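Local coordinates for aminoglycoside Nucleotidyltransferase (2")-Ia (Pseudomonas aeruginosa, PDB 5CFU), which confers resistance to kanamycin, gentamicin, tobramycin and related aminoglycosides by transferring an adenylyl group to their 2''-hydroxyl, at residues Val46-Asp51 and Thr154-Ser159; Ile53-Pro58 and Leu93-Ala98; Glu64-Val69 and Tyr82-Glu87. One frame throughout, in Å; residues are numbered along the deposited sequence.

Contact 1: Val46-Asp51 and Thr154-Ser159; sequences VTRKHD and TKHIES. With POP (pyrophosphate 2-), chain E; POP (pyrophosphate 2-), chain F.
The guanidinium of Arg-48 has the side chain of Lys-155 over one face, with CD 3.9 Å above the plane and displaced toward the rim. At its edge, in the plane, lie the bridging oxygen O of the chain E pyrophosphate and a water that accepts from NE and also bonds Ser-159 OG. Ser-159 OG itself takes an N-H of Arg-48 NH2 at 3.0 Å, 20° out of the guanidinium plane. This is the one hydrogen bond between the two segments, beside the salt bridge of Lys-155 with Asp-51. Rotation of the flat group is further restrained by Arg-48 NH1, whose bond to Lys-49 O is 2.8 Å long and only 2° out of plane. A bend at chi2 (146°) brings the guanidinium to where it meets both the helix, at Lys-155 and Ser-159, and the anion: NH1 donates to O6, more weakly to O2, and NH2 to O and, weakly, O1.

The His-50 ring carries the backbone C of Arg-48 over one face and receives O2 of the chain E pyrophosphate at its edge, in plane, 2.8 Å from ND1. Its NE2 is bonded to Asp-40, which fixes the ring's orientation. From the helix side His-156 NE2 donates to O4 of the chain E pyrophosphate at 3.1 Å, while Tyr-140 holds ND1.

Lys-155 runs extended beyond CG, and its NZ lies 2.8 Å from Asp-51 OD2 in that salt bridge, with hydrogen bonds to O4 and O6 of this pyrophosphate and to O6 of the chain F one. The backbone N of Asp-51 adds a nearly straight bond to O6 of chain E. Basic groups from a loop and a helix thus converge on one anion beside the metal centre, an arrangement consistent with the site where a nucleotidyltransferase holds the pyrophosphate leaving group.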
loop_
_atom_site.group_PDB
_atom_site.type_symbol
_atom_site.label_atom_id
_atom_site.label_comp_id
_atom_site.label_asym_id
_atom_site.label_seq_id
_atom_site.Cartn_x
_atom_site.Cartn_y
_atom_site.Cartn_z
ATOM N N VAL A 46 -3.277 -0.947 15.332
ATOM C CA VAL A 46 -2.077 -0.168 15.064
ATOM C C VAL A 46 -0.902 -0.800 15.802
ATOM O O VAL A 46 -0.948 -0.961 17.027
ATOM C CB VAL A 46 -2.247 1.297 15.502
ATOM C CG1 VAL A 46 -0.963 2.090 15.247
ATOM C CG2 VAL A 46 -3.432 1.933 14.773
ATOM N N THR A 47 0.145 -1.160 15.069
ATOM C CA THR A 47 1.258 -1.913 15.649
ATOM C C THR A 47 2.501 -1.082 15.913
ATOM O O THR A 47 3.304 -1.421 16.776
ATOM C CB THR A 47 1.668 -3.075 14.741
ATOM O OG1 THR A 47 2.133 -2.565 13.489
ATOM C CG2 THR A 47 0.489 -4.009 14.526
ATOM N N ARG A 48 2.669 -0.002 15.165
ATOM C CA ARG A 48 3.820 0.866 15.346
ATOM C C ARG A 48 3.638 2.179 14.597
ATOM O O ARG A 48 2.619 2.383 13.926
ATOM C CB ARG A 48 5.090 0.174 14.865
ATOM C CG ARG A 48 5.134 -0.136 13.354
ATOM C CD ARG A 48 6.566 -0.007 12.875
ATOM N NE ARG A 48 6.830 -0.646 11.583
ATOM C CZ ARG A 48 6.866 -0.024 10.405
ATOM N NH1 ARG A 48 6.623 1.282 10.292
ATOM N NH2 ARG A 48 7.140 -0.726 9.313
ATOM N N LYS A 49 4.631 3.057 14.714
ATOM C CA LYS A 49 4.662 4.313 13.968
ATOM C C LYS A 49 5.027 4.062 12.497
ATOM O O LYS A 49 5.884 3.233 12.201
ATOM C CB LYS A 49 5.665 5.274 14.602
ATOM C CG LYS A 49 5.435 6.730 14.241
ATOM C CD LYS A 49 6.594 7.618 14.689
ATOM C CE LYS A 49 7.810 7.437 13.796
ATOM N NZ LYS A 49 8.940 8.330 14.186
ATOM N N HIS A 50 4.375 4.786 11.593
ATOM C CA HIS A 50 4.536 4.619 10.149
ATOM C C HIS A 50 5.087 5.930 9.608
ATOM O O HIS A 50 4.575 7.007 9.938
ATOM C CB HIS A 50 3.210 4.253 9.488
ATOM C CG HIS A 50 2.593 3.010 10.047
ATOM N ND1 HIS A 50 3.066 1.754 9.744
ATOM C CD2 HIS A 50 1.589 2.832 10.942
ATOM C CE1 HIS A 50 2.359 0.853 10.405
ATOM N NE2 HIS A 50 1.461 1.481 11.140
ATOM N N ASP A 51 6.152 5.843 8.820
ATOM C CA ASP A 51 6.820 7.038 8.318
ATOM C C ASP A 51 5.979 7.752 7.282
ATOM O O ASP A 51 5.945 8.983 7.257
ATOM C CB ASP A 51 8.186 6.688 7.717
ATOM C CG ASP A 51 9.265 6.547 8.765
ATOM O OD1 ASP A 51 8.944 6.652 9.971
ATOM O OD2 ASP A 51 10.437 6.332 8.379
ATOM N N THR A 154 15.382 -2.204 11.451
ATOM C CA THR A 154 14.722 -3.265 12.198
ATOM C C THR A 154 13.193 -3.216 12.058
ATOM O O THR A 154 12.548 -4.271 12.040
ATOM C CB THR A 154 15.143 -3.207 13.670
ATOM O OG1 THR A 154 16.529 -3.588 13.761
ATOM C CG2 THR A 154 14.287 -4.127 14.541
ATOM N N LYS A 155 12.611 -2.026 11.894
ATOM C CA LYS A 155 11.156 -1.911 11.805
ATOM C C LYS A 155 10.617 -2.698 10.590
ATOM O O LYS A 155 9.469 -3.118 10.571
ATOM C CB LYS A 155 10.717 -0.450 11.693
ATOM C CG LYS A 155 11.151 0.217 10.392
ATOM C CD LYS A 155 10.585 1.625 10.233
ATOM C CE LYS A 155 11.010 2.229 8.895
ATOM N NZ LYS A 155 10.460 3.596 8.675
ATOM N N HIS A 156 11.454 -2.901 9.580
ATOM C CA HIS A 156 11.007 -3.631 8.390
ATOM C C HIS A 156 11.269 -5.113 8.495
ATOM O O HIS A 156 10.505 -5.903 7.959
ATOM C CB HIS A 156 11.643 -3.061 7.137
ATOM C CG HIS A 156 10.857 -1.919 6.597
ATOM N ND1 HIS A 156 9.506 -2.022 6.349
ATOM C CD2 HIS A 156 11.194 -0.636 6.345
ATOM C CE1 HIS A 156 9.051 -0.856 5.929
ATOM N NE2 HIS A 156 10.053 -0.000 5.923
ATOM N N ILE A 157 12.318 -5.477 9.224
ATOM C CA ILE A 157 12.531 -6.869 9.588
ATOM C C ILE A 157 11.308 -7.379 10.355
ATOM O O ILE A 157 10.781 -8.451 10.048
ATOM C CB ILE A 157 13.793 -7.048 10.430
ATOM C CG1 ILE A 157 15.033 -6.667 9.608
ATOM C CG2 ILE A 157 13.893 -8.498 10.950
ATOM C CD1 ILE A 157 15.387 -7.649 8.515
ATOM N N GLU A 158 10.841 -6.590 11.316
ATOM C CA GLU A 158 9.718 -6.978 12.174
ATOM C C GLU A 158 8.373 -6.972 11.437
ATOM O O GLU A 158 7.526 -7.850 11.656
ATOM C CB GLU A 158 9.628 -6.049 13.381
ATOM C CG GLU A 158 10.659 -6.343 14.468
ATOM C CD GLU A 158 10.419 -7.676 15.145
ATOM O OE1 GLU A 158 9.469 -7.766 15.954
ATOM O OE2 GLU A 158 11.168 -8.637 14.859
ATOM N N SER A 159 8.160 -5.970 10.595
ATOM C CA SER A 159 6.889 -5.882 9.873
ATOM C C SER A 159 6.788 -7.022 8.851
ATOM O O SER A 159 5.720 -7.584 8.667
ATOM C CB SER A 159 6.729 -4.518 9.206
ATOM O OG SER A 159 6.505 -3.530 10.194
HETATM P P1 POP E . 5.692 0.932 6.562
HETATM O O1 POP E . 5.739 -0.549 6.889
HETATM O O2 POP E . 4.868 1.755 7.549
HETATM O O3 POP E . 5.403 1.242 5.094
HETATM O O POP E . 7.196 1.407 6.836
HETATM P P2 POP E . 7.659 2.953 6.765
HETATM O O4 POP E . 9.066 2.877 6.211
HETATM O O5 POP E . 6.629 3.694 5.941
HETATM O O6 POP E . 7.605 3.419 8.210
HETATM P P1 POP F . 12.540 5.032 3.048
HETATM O O1 POP F . 13.536 3.953 2.685
HETATM O O2 POP F . 12.645 6.265 2.182
HETATM O O3 POP F . 11.132 4.506 3.143
HETATM O O POP F . 13.057 5.474 4.522
HETATM P P2 POP F . 12.200 5.786 5.860
HETATM O O4 POP F . 13.233 5.765 6.965
HETATM O O5 POP F . 11.579 7.146 5.626
HETATM O O6 POP F . 11.213 4.664 6.016
HETATM O O HOH W 1 7.171 -3.312 12.915
#

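Contact 2: Ile53-Pro58 and Leu93-Ala98; sequences IDLTFP and LDCEPA. With MN (manganese (II) ion), chain B; 51H (adenylyl-2"-tobramycin), chain D.
The two neighbouring parallel strands 53-58 and 93-98 belong to the central sheet of the nucleotidyltransferase fold and bring together the acidic residues of its metal and aminoglycoside site. Their local axes approach to 4.4 Å at 33°, and five alternating backbone hydrogen bonds set the register, from Asp-94 N to Ile-53 O through to Ala-98 N to Phe-57 O.

On the face with Asp-54, Thr-56, Asp-94 and Glu-96, the chemistry is polar. Asp-54 OD2 binds manganese at 2.2 Å; O7 of the adenylyl-tobramycin phosphate, a water and Asp-52 are further ligands. Asp-54 OD1 approaches Asp-94 CB and stands 4.0 Å from Asp-94 OD2. Asp-94 OD2 accepts from ligand N2 at 3.0 Å, while its OD1 is held by Tyr-82 OH. Asp-94 has also been seen to bind a second manganese. Glu-96, extended with CG trans to the backbone N, reaches farther along the product: its OE1 takes ligand N1 at 2.6 Å and OE2 takes ligand N, so one carboxylate grips two amines. A water donates to both Glu-96 OE1 and Thr-56 OG1.

The reverse face, with Ile-53, Leu-55, Phe-57, Leu-93, Cys-95 and Pro-97, is apolar and packs on helices 12-26 and 62-71. Ile-53 and Leu-93 lie side by side, whereas Leu-55 CD1 comes against Leu-93 CG. Phe-57, with its CG tucked between backbone N and carbonyl carbon (chi1 63°), turns its ring over the adjacent strand: Cys-95 C is at the edge, and Pro-97 CA makes a CH-pi contact 3.8 Å from the ring centroid, 13° off its normal.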
loop_
_atom_site.group_PDB
_atom_site.type_symbol
_atom_site.label_atom_id
_atom_site.label_comp_id
_atom_site.label_asym_id
_atom_site.label_seq_id
_atom_site.Cartn_x
_atom_site.Cartn_y
_atom_site.Cartn_z
ATOM N N ILE A 53 2.296 7.374 4.363
ATOM C CA ILE A 53 1.069 6.699 3.994
ATOM C C ILE A 53 1.239 6.196 2.566
ATOM O O ILE A 53 1.459 6.988 1.653
ATOM C CB ILE A 53 -0.149 7.628 4.075
ATOM C CG1 ILE A 53 -0.360 8.089 5.517
ATOM C CG2 ILE A 53 -1.398 6.949 3.503
ATOM C CD1 ILE A 53 -1.149 9.389 5.636
ATOM N N ASP A 54 1.150 4.885 2.386
ATOM C CA ASP A 54 1.281 4.270 1.076
ATOM C C ASP A 54 -0.095 4.016 0.473
ATOM O O ASP A 54 -0.961 3.437 1.133
ATOM C CB ASP A 54 2.053 2.965 1.188
ATOM C CG ASP A 54 3.412 3.164 1.781
ATOM O OD1 ASP A 54 4.262 3.811 1.127
ATOM O OD2 ASP A 54 3.612 2.689 2.922
ATOM N N LEU A 55 -0.276 4.451 -0.774
ATOM C CA LEU A 55 -1.567 4.354 -1.496
ATOM C C LEU A 55 -1.412 3.733 -2.870
ATOM O O LEU A 55 -0.400 3.958 -3.537
ATOM C CB LEU A 55 -2.197 5.736 -1.679
ATOM C CG LEU A 55 -2.505 6.499 -0.400
ATOM C CD1 LEU A 55 -2.909 7.910 -0.719
ATOM C CD2 LEU A 55 -3.619 5.765 0.384
ATOM N N THR A 56 -2.403 2.946 -3.276
ATOM C CA THR A 56 -2.522 2.505 -4.659
ATOM C C THR A 56 -3.782 3.122 -5.247
ATOM O O THR A 56 -4.824 3.140 -4.597
ATOM C CB THR A 56 -2.605 0.981 -4.775
ATOM O OG1 THR A 56 -1.479 0.384 -4.146
ATOM C CG2 THR A 56 -2.640 0.558 -6.218
ATOM N N PHE A 57 -3.688 3.631 -6.466
ATOM C CA PHE A 57 -4.822 4.323 -7.080
ATOM C C PHE A 57 -5.040 3.821 -8.503
ATOM O O PHE A 57 -4.096 3.389 -9.150
ATOM C CB PHE A 57 -4.578 5.824 -7.086
ATOM C CG PHE A 57 -3.380 6.232 -7.908
ATOM C CD1 PHE A 57 -3.512 6.556 -9.246
ATOM C CD2 PHE A 57 -2.126 6.266 -7.346
ATOM C CE1 PHE A 57 -2.405 6.923 -10.001
ATOM C CE2 PHE A 57 -1.006 6.625 -8.097
ATOM C CZ PHE A 57 -1.152 6.956 -9.428
ATOM N N PRO A 58 -6.290 3.901 -9.007
ATOM C CA PRO A 58 -6.472 3.584 -10.436
ATOM C C PRO A 58 -5.637 4.492 -11.318
ATOM O O PRO A 58 -5.805 5.717 -11.267
ATOM C CB PRO A 58 -7.977 3.827 -10.666
ATOM C CG PRO A 58 -8.602 3.715 -9.250
ATOM C CD PRO A 58 -7.553 4.246 -8.330
ATOM N N LEU A 93 2.705 11.061 1.231
ATOM C CA LEU A 93 1.828 10.104 0.559
ATOM C C LEU A 93 2.599 9.452 -0.570
ATOM O O LEU A 93 2.946 10.117 -1.540
ATOM C CB LEU A 93 0.613 10.790 -0.031
ATOM C CG LEU A 93 -0.699 10.832 0.715
ATOM C CD1 LEU A 93 -0.500 11.278 2.131
ATOM C CD2 LEU A 93 -1.642 11.759 -0.037
ATOM N N ASP A 94 2.844 8.161 -0.461
ATOM C CA ASP A 94 3.624 7.443 -1.459
ATOM C C ASP A 94 2.641 6.674 -2.355
ATOM O O ASP A 94 2.001 5.736 -1.888
ATOM C CB ASP A 94 4.604 6.513 -0.759
ATOM C CG ASP A 94 5.667 5.966 -1.693
ATOM O OD1 ASP A 94 6.816 6.427 -1.616
ATOM O OD2 ASP A 94 5.359 5.085 -2.504
ATOM N N CYS A 95 2.496 7.088 -3.616
ATOM C CA CYS A 95 1.355 6.673 -4.446
ATOM C C CYS A 95 1.778 5.891 -5.672
ATOM O O CYS A 95 2.608 6.359 -6.455
ATOM C CB CYS A 95 0.543 7.898 -4.875
ATOM S SG CYS A 95 -0.019 8.895 -3.504
ATOM N N GLU A 96 1.174 4.720 -5.847
ATOM C CA GLU A 96 1.476 3.832 -6.970
ATOM C C GLU A 96 0.210 3.508 -7.749
ATOM O O GLU A 96 -0.789 3.149 -7.150
ATOM C CB GLU A 96 2.109 2.534 -6.471
ATOM C CG GLU A 96 2.421 1.534 -7.583
ATOM C CD GLU A 96 3.299 0.385 -7.120
ATOM O OE1 GLU A 96 3.116 -0.090 -5.977
ATOM O OE2 GLU A 96 4.161 -0.055 -7.915
ATOM N N PRO A 97 0.254 3.612 -9.092
ATOM C CA PRO A 97 -0.939 3.255 -9.874
ATOM C C PRO A 97 -1.192 1.753 -9.970
ATOM O O PRO A 97 -0.278 0.931 -9.854
ATOM C CB PRO A 97 -0.615 3.810 -11.263
ATOM C CG PRO A 97 0.903 3.754 -11.341
ATOM C CD PRO A 97 1.356 4.082 -9.956
ATOM N N ALA A 98 -2.456 1.409 -10.164
ATOM C CA ALA A 98 -2.857 0.060 -10.500
ATOM C C ALA A 98 -3.725 0.188 -11.749
ATOM O O ALA A 98 -4.394 1.205 -11.952
ATOM C CB ALA A 98 -3.603 -0.591 -9.374
HETATM MN MN MN B . 5.157 3.189 4.451
HETATM O O8 51H D . 9.013 2.719 3.266
HETATM P P 51H D . 7.818 2.344 2.497
HETATM O O7 51H D . 6.515 2.850 3.030
HETATM O O9 51H D . 7.697 0.782 2.384
HETATM C C14 51H D . 6.540 0.158 1.792
HETATM C C15 51H D . 6.955 -1.258 1.493
HETATM C C18 51H D . 7.505 -2.009 2.701
HETATM O O12 51H D . 6.467 -2.797 3.275
HETATM C C17 51H D . 8.615 -2.871 2.108
HETATM O O11 51H D . 8.116 -4.109 1.620
HETATM C C16 51H D . 9.100 -2.025 0.932
HETATM N N4 51H D . 10.207 -1.135 1.237
HETATM C C21 51H D . 11.200 -0.748 0.371
HETATM N N6 51H D . 11.397 -1.183 -0.877
HETATM C C22 51H D . 12.457 -0.587 -1.424
HETATM N N7 51H D . 13.267 0.335 -0.897
HETATM C C23 51H D . 13.045 0.753 0.367
HETATM N N8 51H D . 13.849 1.690 0.883
HETATM C C20 51H D . 11.958 0.188 1.056
HETATM N N5 51H D . 11.465 0.376 2.337
HETATM C C19 51H D . 10.433 -0.429 2.391
HETATM O O10 51H D . 8.012 -1.231 0.510
HETATM O O6 51H D . 7.927 2.831 0.988
HETATM C C13 51H D . 9.217 2.880 0.347
HETATM C C12 51H D . 9.539 4.326 0.005
HETATM N N3 51H D . 9.472 5.173 1.211
HETATM C C11 51H D . 10.901 4.398 -0.676
HETATM O O5 51H D . 11.204 5.743 -1.041
HETATM C C9 51H D . 10.848 3.509 -1.918
HETATM C C10 51H D . 12.151 3.451 -2.678
HETATM O O4 51H D . 11.937 2.894 -3.959
HETATM O O3 51H D . 10.536 2.151 -1.557
HETATM C C8 51H D . 9.294 1.993 -0.877
HETATM O O2 51H D . 8.230 2.330 -1.725
HETATM C C7 51H D . 7.520 1.241 -2.341
HETATM C C6 51H D . 6.122 1.760 -2.670
HETATM N N2 51H D . 5.471 2.307 -1.469
HETATM C C5 51H D . 5.317 0.624 -3.287
HETATM C C4 51H D . 5.993 0.049 -4.547
HETATM N N1 51H D . 5.255 -1.135 -5.013
HETATM C C24 51H D . 8.229 0.774 -3.599
HETATM O O13 51H D . 9.542 0.286 -3.312
HETATM C C3 51H D . 7.432 -0.356 -4.234
HETATM O O1 51H D . 8.060 -0.708 -5.479
HETATM C C2 51H D . 8.249 -2.074 -5.755
HETATM O O 51H D . 7.316 -2.523 -6.724
HETATM C C25 51H D . 9.687 -2.279 -6.238
HETATM N N9 51H D . 10.673 -1.777 -5.270
HETATM C C26 51H D . 9.841 -1.584 -7.593
HETATM C C27 51H D . 8.812 -2.058 -8.601
HETATM O O14 51H D . 8.897 -1.298 -9.815
HETATM C C1 51H D . 7.405 -1.924 -8.034
HETATM C C 51H D . 6.386 -2.610 -8.917
HETATM N N 51H D . 5.012 -2.732 -8.400
HETATM O O HOH W 2 1.323 -0.306 -4.006
HETATM O O HOH W 3 3.484 3.406 5.889
#

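Contact 3: Glu64-Val69 and Tyr82-Glu87; sequences ELEAIV and YGFLAE. With 51H (adenylyl-2"-tobramycin), chain D.
Apolar contacts carry the join between helix 62-71 and strand 84-88, and they fall at two points. At the first, Leu-65 crosses Phe-84: the CD2 branch of Leu-65 comes 3.7 Å from CZ, the far end of the phenyl group, and approaches the ring obliquely. The leucine's CG lies trans to the backbone N (chi1 176°), which carries the branch to the strand. The aliphatic part of Glu-66 adds a looser touch, CG to the same Phe-84 CZ at 4.5 Å. At the second point Val-69, one helical turn onward, sets CG1 against Ala-86 CB at 4.0 Å. Here the backbones come nearest, with 7.5 Å between the CA atoms of Val-69 and Ala-86, consistent with the small alanine side chain.

Polar interactions do not bridge the two segments, since no hydrogen bond crosses between them. The carboxylate of Glu-66 is engaged in a salt bridge with Arg-62 on its own helix. At the opening of 82-87, Tyr-82 serves the active site: its ring lies against adenylyl-tobramycin, whose C24 stands 3.8 Å above one face near the rim.

The segment axes are 10.0 Å apart and inclined at 22°, a helix packed along a strand. With carbon contacts dominating, the join within these two segments rests on apolar packing, with no hydrogen bond to set direction.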
loop_
_atom_site.group_PDB
_atom_site.type_symbol
_atom_site.label_atom_id
_atom_site.label_comp_id
_atom_site.label_asym_id
_atom_site.label_seq_id
_atom_site.Cartn_x
_atom_site.Cartn_y
_atom_site.Cartn_z
ATOM N N GLU A 64 -7.772 12.587 -10.424
ATOM C CA GLU A 64 -8.737 12.669 -9.331
ATOM C C GLU A 64 -8.058 12.572 -7.969
ATOM O O GLU A 64 -8.455 13.245 -7.042
ATOM C CB GLU A 64 -9.797 11.576 -9.469
ATOM C CG GLU A 64 -10.627 11.695 -10.767
ATOM C CD GLU A 64 -11.740 10.676 -10.843
ATOM O OE1 GLU A 64 -12.518 10.591 -9.870
ATOM O OE2 GLU A 64 -11.827 9.955 -11.868
ATOM N N LEU A 65 -7.022 11.741 -7.858
ATOM C CA LEU A 65 -6.265 11.673 -6.621
ATOM C C LEU A 65 -5.468 12.962 -6.389
ATOM O O LEU A 65 -5.370 13.434 -5.250
ATOM C CB LEU A 65 -5.335 10.454 -6.624
ATOM C CG LEU A 65 -4.412 10.317 -5.413
ATOM C CD1 LEU A 65 -5.181 10.289 -4.112
ATOM C CD2 LEU A 65 -3.528 9.095 -5.571
ATOM N N GLU A 66 -4.902 13.533 -7.452
ATOM C CA GLU A 66 -4.148 14.774 -7.321
ATOM C C GLU A 66 -5.086 15.884 -6.836
ATOM O O GLU A 66 -4.701 16.742 -6.033
ATOM C CB GLU A 66 -3.486 15.161 -8.650
ATOM C CG GLU A 66 -2.328 14.236 -9.072
ATOM C CD GLU A 66 -1.543 14.771 -10.266
ATOM O OE1 GLU A 66 -1.777 15.925 -10.689
ATOM O OE2 GLU A 66 -0.684 14.035 -10.778
ATOM N N ALA A 67 -6.325 15.841 -7.315
ATOM C CA ALA A 67 -7.334 16.825 -6.956
ATOM C C ALA A 67 -7.665 16.746 -5.468
ATOM O O ALA A 67 -7.856 17.777 -4.798
ATOM C CB ALA A 67 -8.587 16.614 -7.791
ATOM N N ILE A 68 -7.744 15.519 -4.959
ATOM C CA ILE A 68 -8.006 15.287 -3.556
ATOM C C ILE A 68 -6.849 15.852 -2.749
ATOM O O ILE A 68 -7.061 16.572 -1.772
ATOM C CB ILE A 68 -8.205 13.784 -3.244
ATOM C CG1 ILE A 68 -9.523 13.293 -3.855
ATOM C CG2 ILE A 68 -8.220 13.527 -1.724
ATOM C CD1 ILE A 68 -9.678 11.776 -3.783
ATOM N N VAL A 69 -5.625 15.546 -3.174
ATOM C CA VAL A 69 -4.442 16.048 -2.484
ATOM C C VAL A 69 -4.489 17.566 -2.419
ATOM O O VAL A 69 -4.299 18.160 -1.358
ATOM C CB VAL A 69 -3.147 15.569 -3.180
ATOM C CG1 VAL A 69 -1.909 16.254 -2.615
ATOM C CG2 VAL A 69 -3.018 14.061 -3.013
ATOM N N TYR A 82 7.931 4.341 -9.925
ATOM C CA TYR A 82 6.734 3.498 -9.818
ATOM C C TYR A 82 5.450 4.287 -9.537
ATOM O O TYR A 82 4.379 3.701 -9.385
ATOM C CB TYR A 82 6.929 2.458 -8.704
ATOM C CG TYR A 82 7.214 3.109 -7.365
ATOM C CD1 TYR A 82 6.191 3.626 -6.588
ATOM C CD2 TYR A 82 8.523 3.252 -6.901
ATOM C CE1 TYR A 82 6.460 4.246 -5.382
ATOM C CE2 TYR A 82 8.792 3.876 -5.702
ATOM C CZ TYR A 82 7.760 4.367 -4.956
ATOM O OH TYR A 82 8.030 4.979 -3.766
ATOM N N GLY A 83 5.544 5.610 -9.462
ATOM C CA GLY A 83 4.377 6.420 -9.160
ATOM C C GLY A 83 4.746 7.846 -8.807
ATOM O O GLY A 83 5.527 8.484 -9.515
ATOM N N PHE A 84 4.176 8.368 -7.722
ATOM C CA PHE A 84 4.549 9.714 -7.270
ATOM C C PHE A 84 4.449 9.880 -5.762
ATOM O O PHE A 84 3.791 9.091 -5.083
ATOM C CB PHE A 84 3.694 10.775 -7.974
ATOM C CG PHE A 84 2.231 10.783 -7.569
ATOM C CD1 PHE A 84 1.779 11.614 -6.550
ATOM C CD2 PHE A 84 1.307 9.981 -8.220
ATOM C CE1 PHE A 84 0.440 11.639 -6.186
ATOM C CE2 PHE A 84 -0.041 10.018 -7.865
ATOM C CZ PHE A 84 -0.468 10.836 -6.842
ATOM N N LEU A 85 5.143 10.906 -5.268
ATOM C CA LEU A 85 5.132 11.290 -3.868
ATOM C C LEU A 85 4.376 12.592 -3.734
ATOM O O LEU A 85 4.605 13.521 -4.500
ATOM C CB LEU A 85 6.560 11.458 -3.343
ATOM C CG LEU A 85 6.711 11.669 -1.841
ATOM C CD1 LEU A 85 6.375 10.405 -1.117
ATOM C CD2 LEU A 85 8.128 12.105 -1.495
ATOM N N ALA A 86 3.445 12.647 -2.786
ATOM C CA ALA A 86 2.779 13.902 -2.466
ATOM C C ALA A 86 2.910 14.184 -0.981
ATOM O O ALA A 86 3.259 13.306 -0.190
ATOM C CB ALA A 86 1.329 13.859 -2.881
ATOM N N GLU A 87 2.655 15.424 -0.612
ATOM C CA GLU A 87 2.748 15.841 0.775
ATOM C C GLU A 87 1.465 16.567 1.145
ATOM O O GLU A 87 0.935 17.336 0.351
ATOM C CB GLU A 87 3.966 16.740 0.993
ATOM C CG GLU A 87 4.280 17.030 2.450
ATOM C CD GLU A 87 5.755 17.349 2.699
ATOM O OE1 GLU A 87 6.224 18.421 2.258
ATOM O OE2 GLU A 87 6.447 16.526 3.339
HETATM O O8 51H D . 9.013 2.719 3.266
HETATM P P 51H D . 7.818 2.344 2.497
HETATM O O7 51H D . 6.515 2.850 3.030
HETATM O O9 51H D . 7.697 0.782 2.384
HETATM C C14 51H D . 6.540 0.158 1.792
HETATM C C15 51H D . 6.955 -1.258 1.493
HETATM C C18 51H D . 7.505 -2.009 2.701
HETATM O O12 51H D . 6.467 -2.797 3.275
HETATM C C17 51H D . 8.615 -2.871 2.108
HETATM O O11 51H D . 8.116 -4.109 1.620
HETATM C C16 51H D . 9.100 -2.025 0.932
HETATM N N4 51H D . 10.207 -1.135 1.237
HETATM C C21 51H D . 11.200 -0.748 0.371
HETATM N N6 51H D . 11.397 -1.183 -0.877
HETATM C C22 51H D . 12.457 -0.587 -1.424
HETATM N N7 51H D . 13.267 0.335 -0.897
HETATM C C23 51H D . 13.045 0.753 0.367
HETATM N N8 51H D . 13.849 1.690 0.883
HETATM C C20 51H D . 11.958 0.188 1.056
HETATM N N5 51H D . 11.465 0.376 2.337
HETATM C C19 51H D . 10.433 -0.429 2.391
HETATM O O10 51H D . 8.012 -1.231 0.510
HETATM O O6 51H D . 7.927 2.831 0.988
HETATM C C13 51H D . 9.217 2.880 0.347
HETATM C C12 51H D . 9.539 4.326 0.005
HETATM N N3 51H D . 9.472 5.173 1.211
HETATM C C11 51H D . 10.901 4.398 -0.676
HETATM O O5 51H D . 11.204 5.743 -1.041
HETATM C C9 51H D . 10.848 3.509 -1.918
HETATM C C10 51H D . 12.151 3.451 -2.678
HETATM O O4 51H D . 11.937 2.894 -3.959
HETATM O O3 51H D . 10.536 2.151 -1.557
HETATM C C8 51H D . 9.294 1.993 -0.877
HETATM O O2 51H D . 8.230 2.330 -1.725
HETATM C C7 51H D . 7.520 1.241 -2.341
HETATM C C6 51H D . 6.122 1.760 -2.670
HETATM N N2 51H D . 5.471 2.307 -1.469
HETATM C C5 51H D . 5.317 0.624 -3.287
HETATM C C4 51H D . 5.993 0.049 -4.547
HETATM N N1 51H D . 5.255 -1.135 -5.013
HETATM C C24 51H D . 8.229 0.774 -3.599
HETATM O O13 51H D . 9.542 0.286 -3.312
HETATM C C3 51H D . 7.432 -0.356 -4.234
HETATM O O1 51H D . 8.060 -0.708 -5.479
HETATM C C2 51H D . 8.249 -2.074 -5.755
HETATM O O 51H D . 7.316 -2.523 -6.724
HETATM C C25 51H D . 9.687 -2.279 -6.238
HETATM N N9 51H D . 10.673 -1.777 -5.270
HETATM C C26 51H D . 9.841 -1.584 -7.593
HETATM C C27 51H D . 8.812 -2.058 -8.601
HETATM O O14 51H D . 8.897 -1.298 -9.815
HETATM C C1 51H D . 7.405 -1.924 -8.034
HETATM C C 51H D . 6.386 -2.610 -8.917
HETATM N N 51H D . 5.012 -2.732 -8.400
#

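In the fold
From the N terminus, helices 12-26 and 35-43 precede the loop 46-51, where contact 1 begins; it closes only at 154-159, after 102 intervening residues. Contact 2 starts almost at once, on strand 53-58, and its loop closes at 93-98. Contact 3, between 64-69 and 82-87, is nested within contact 2, and both lie inside the span of contact 1; none cross. Contacts 2 and 3 share the mixed sheet, their centres 8 Å apart, with Leu-93 N to Ala-86 O (2.7 Å) a probable hydrogen bond between strands. Contact 1, centred 19 Å from contact 2, ties the loop leading into strand 53-58 to helix 154-167.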